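Local coordinates for Rd1NTF2_05_I64F_A80G_T94P_D101K_L106W (Synthetic construct, PDB 6W3F), which is a computationally designed NTF2-like protein, probably built as a scaffold whose curved sheet and helices enclose a pocket, with no natural function known, at residues Leu15-Arg19 with His62-Thr66. Numbering follows the deposited sequence.
Sequences LDIMR and HISFT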
ATOM      1  N   LEU A  15      -5.167   4.241   0.907  1.00 41.54           N
ATOM      2  CA  LEU A  15      -5.351   5.143  -0.227  1.00 40.40           C
ATOM      3  C   LEU A  15      -5.565   6.577   0.233  1.00 43.76           C
ATOM      4  O   LEU A  15      -5.031   7.521  -0.362  1.00 50.17           O
ATOM      5  CB  LEU A  15      -6.540   4.700  -1.077  1.00 43.72           C
ATOM      6  CG  LEU A  15      -6.390   3.498  -2.019  1.00 48.93           C
ATOM      7  CD1 LEU A  15      -7.727   3.196  -2.685  1.00 47.63           C
ATOM      8  CD2 LEU A  15      -5.292   3.776  -3.044  1.00 48.18           C
ATOM      9  N   ASP A  16      -6.369   6.763   1.271  1.00 34.31           N
ATOM     10  CA  ASP A  16      -6.603   8.104   1.788  1.00 35.96           C
ATOM     11  C   ASP A  16      -5.329   8.704   2.391  1.00 39.52           C
ATOM     12  O   ASP A  16      -5.070   9.895   2.230  1.00 39.27           O
ATOM     13  CB  ASP A  16      -7.740   8.066   2.808  1.00 43.38           C
ATOM     14  CG  ASP A  16      -9.095   7.798   2.159  1.00 50.80           C
ATOM     15  OD1 ASP A  16      -9.146   7.779   0.913  1.00 53.66           O
ATOM     16  OD2 ASP A  16     -10.101   7.607   2.883  1.00 55.15           O
ATOM     17  N   ILE A  17      -4.516   7.909   3.077  1.00 37.95           N
ATOM     18  CA  ILE A  17      -3.236   8.425   3.561  1.00 37.00           C
ATOM     19  C   ILE A  17      -2.378   8.882   2.385  1.00 39.29           C
ATOM     20  O   ILE A  17      -1.857  10.004   2.363  1.00 40.06           O
ATOM     21  CB  ILE A  17      -2.519   7.364   4.422  1.00 53.05           C
ATOM     22  CG1 ILE A  17      -3.283   7.169   5.743  1.00 53.65           C
ATOM     23  CG2 ILE A  17      -1.069   7.766   4.662  1.00 52.44           C
ATOM     24  CD1 ILE A  17      -2.785   6.025   6.587  1.00 52.65           C
ATOM     25  N   MET A  18      -2.253   8.038   1.360  1.00 43.73           N
ATOM     26  CA  MET A  18      -1.393   8.395   0.236  1.00 44.86           C
ATOM     27  C   MET A  18      -1.930   9.601  -0.519  1.00 44.02           C
ATOM     28  O   MET A  18      -1.162  10.489  -0.891  1.00 48.74           O
ATOM     29  CB  MET A  18      -1.234   7.198  -0.700  1.00 58.11           C
ATOM     30  CG  MET A  18      -0.322   6.141  -0.116  1.00 56.72           C
ATOM     31  SD  MET A  18      -0.314   4.644  -1.075  1.00 55.66           S
ATOM     32  CE  MET A  18       0.916   3.707  -0.186  1.00 54.37           C
ATOM     33  N   ARG A  19      -3.242   9.648  -0.760  1.00 49.37           N
ATOM     34  CA  ARG A  19      -3.836  10.808  -1.413  1.00 47.08           C
ATOM     35  C   ARG A  19      -3.553  12.081  -0.625  1.00 52.01           C
ATOM     36  O   ARG A  19      -3.236  13.124  -1.207  1.00 54.87           O
ATOM     37  CB  ARG A  19      -5.342  10.604  -1.571  1.00 44.51           C
ATOM     38  CG  ARG A  19      -5.701   9.586  -2.646  1.00 50.22           C
ATOM     39  CD  ARG A  19      -7.181   9.210  -2.623  1.00 53.64           C
ATOM     40  NE  ARG A  19      -7.517   8.176  -3.608  1.00 43.85           N
ATOM     41  CZ  ARG A  19      -8.607   7.415  -3.545  1.00 50.37           C
ATOM     42  NH1 ARG A  19      -9.478   7.562  -2.552  1.00 54.26           N
ATOM     43  NH2 ARG A  19      -8.838   6.506  -4.483  1.00 52.85           N
ATOM     44  N   HIS A  62      -5.163  10.620  -9.947  1.00 35.49           N
ATOM     45  CA  HIS A  62      -6.106   9.713  -9.314  1.00 36.30           C
ATOM     46  C   HIS A  62      -5.379   8.406  -9.083  1.00 39.10           C
ATOM     47  O   HIS A  62      -4.585   7.976  -9.927  1.00 35.14           O
ATOM     48  CB  HIS A  62      -7.356   9.429 -10.151  1.00 39.90           C
ATOM     49  CG  HIS A  62      -8.166   8.269  -9.648  1.00 41.06           C
ATOM     50  ND1 HIS A  62      -9.098   8.396  -8.640  1.00 43.85           N
ATOM     51  CD2 HIS A  62      -8.171   6.960  -9.998  1.00 44.70           C
ATOM     52  CE1 HIS A  62      -9.652   7.221  -8.401  1.00 43.05           C
ATOM     53  NE2 HIS A  62      -9.106   6.332  -9.211  1.00 40.15           N
ATOM     54  N   ILE A  63      -5.655   7.780  -7.948  1.00 34.19           N
ATOM     55  CA  ILE A  63      -5.074   6.484  -7.635  1.00 36.55           C
ATOM     56  C   ILE A  63      -6.175   5.629  -7.027  1.00 36.16           C
ATOM     57  O   ILE A  63      -6.929   6.089  -6.166  1.00 36.89           O
ATOM     58  CB  ILE A  63      -3.855   6.655  -6.707  1.00 40.75           C
ATOM     59  CG1 ILE A  63      -3.165   5.311  -6.472  1.00 48.69           C
ATOM     60  CG2 ILE A  63      -4.277   7.318  -5.410  1.00 41.83           C
ATOM     61  CD1 ILE A  63      -1.817   5.460  -5.765  1.00 46.96           C
ATOM     62  N   SER A  64      -6.303   4.405  -7.505  1.00 34.28           N
ATOM     63  CA  SER A  64      -7.228   3.444  -6.932  1.00 34.86           C
ATOM     64  C   SER A  64      -6.602   2.065  -7.007  1.00 36.63           C
ATOM     65  O   SER A  64      -5.587   1.864  -7.680  1.00 37.92           O
ATOM     66  CB  SER A  64      -8.582   3.453  -7.665  1.00 41.16           C
ATOM     67  OG  SER A  64      -8.398   3.306  -9.057  1.00 43.75           O
ATOM     68  N   PHE A  65      -7.213   1.111  -6.294  1.00 34.15           N
ATOM     69  CA  PHE A  65      -6.743  -0.261  -6.244  1.00 34.05           C
ATOM     70  C   PHE A  65      -7.939  -1.196  -6.280  1.00 38.43           C
ATOM     71  O   PHE A  65      -8.879  -1.041  -5.493  1.00 39.49           O
ATOM     72  CB  PHE A  65      -5.915  -0.515  -4.993  1.00 31.76           C
ATOM     73  CG  PHE A  65      -5.484  -1.951  -4.812  1.00 33.52           C
ATOM     74  CD1 PHE A  65      -4.413  -2.460  -5.511  1.00 38.53           C
ATOM     75  CD2 PHE A  65      -6.130  -2.776  -3.911  1.00 43.05           C
ATOM     76  CE1 PHE A  65      -3.993  -3.770  -5.321  1.00 39.95           C
ATOM     77  CE2 PHE A  65      -5.705  -4.097  -3.709  1.00 43.05           C
ATOM     78  CZ  PHE A  65      -4.643  -4.582  -4.414  1.00 41.09           C
ATOM     79  N   THR A  66      -7.915  -2.133  -7.228  1.00 34.84           N
ATOM     80  CA  THR A  66      -8.959  -3.133  -7.388  1.00 35.56           C
ATOM     81  C   THR A  66      -8.415  -4.482  -6.950  1.00 34.15           C
ATOM     82  O   THR A  66      -7.509  -5.028  -7.589  1.00 38.08           O
ATOM     83  CB  THR A  66      -9.436  -3.202  -8.830  1.00 38.76           C
ATOM     84  OG1 THR A  66      -9.975  -1.928  -9.190  1.00 47.85           O
ATOM     85  CG2 THR A  66     -10.467  -4.297  -8.990  1.00 40.20           C
TER
HETATM   86  O   HOH W   1      -6.677   9.498  -5.989  1.00 42.28           O
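Leu15 points to strand 62-66 and the end of Arg19 reaches it, segment 15-19 of helix 6-20 running nearly antiparallel to the strand at 163° with the axes 9.4 Å apart at their closest. In the main polar link, Arg19 NH2 donates to Ile63 O at 2.6 Å, nearly straight at 166°. The acceptor lies at the edge of the guanidinium, 7° from its plane; separately, NH2 sits nearly in line with the C=O bond. Arg19 NE adds only a weak second bond to Ile63 O, but a water also joins NE, weakly, to Ile63 N, so both backbone polar groups of Ile63 are engaged from the helix side. The extended arginine chain crosses the isoleucine, whose CG2 packs 3.8 Å from Arg19 CG. Leu15 CB covers one guanidinium face, and a salt bridge from Arg19 NH1 to Asp16 OD1 (3.5 Å) would further limit the group's rotation. Leu15 CD2 lies 4.3 Å from Ile63 CG1, a looser apolar contact. Consistent with the NTF2-like fold, the first helix thus packs against strand 62-73, one of the sheet's two outermost, whose sheet neighbour, strand 76-87, pairs with His62, Ser64 and Thr66, while helix 23-28 packs against Ile17 and Met18.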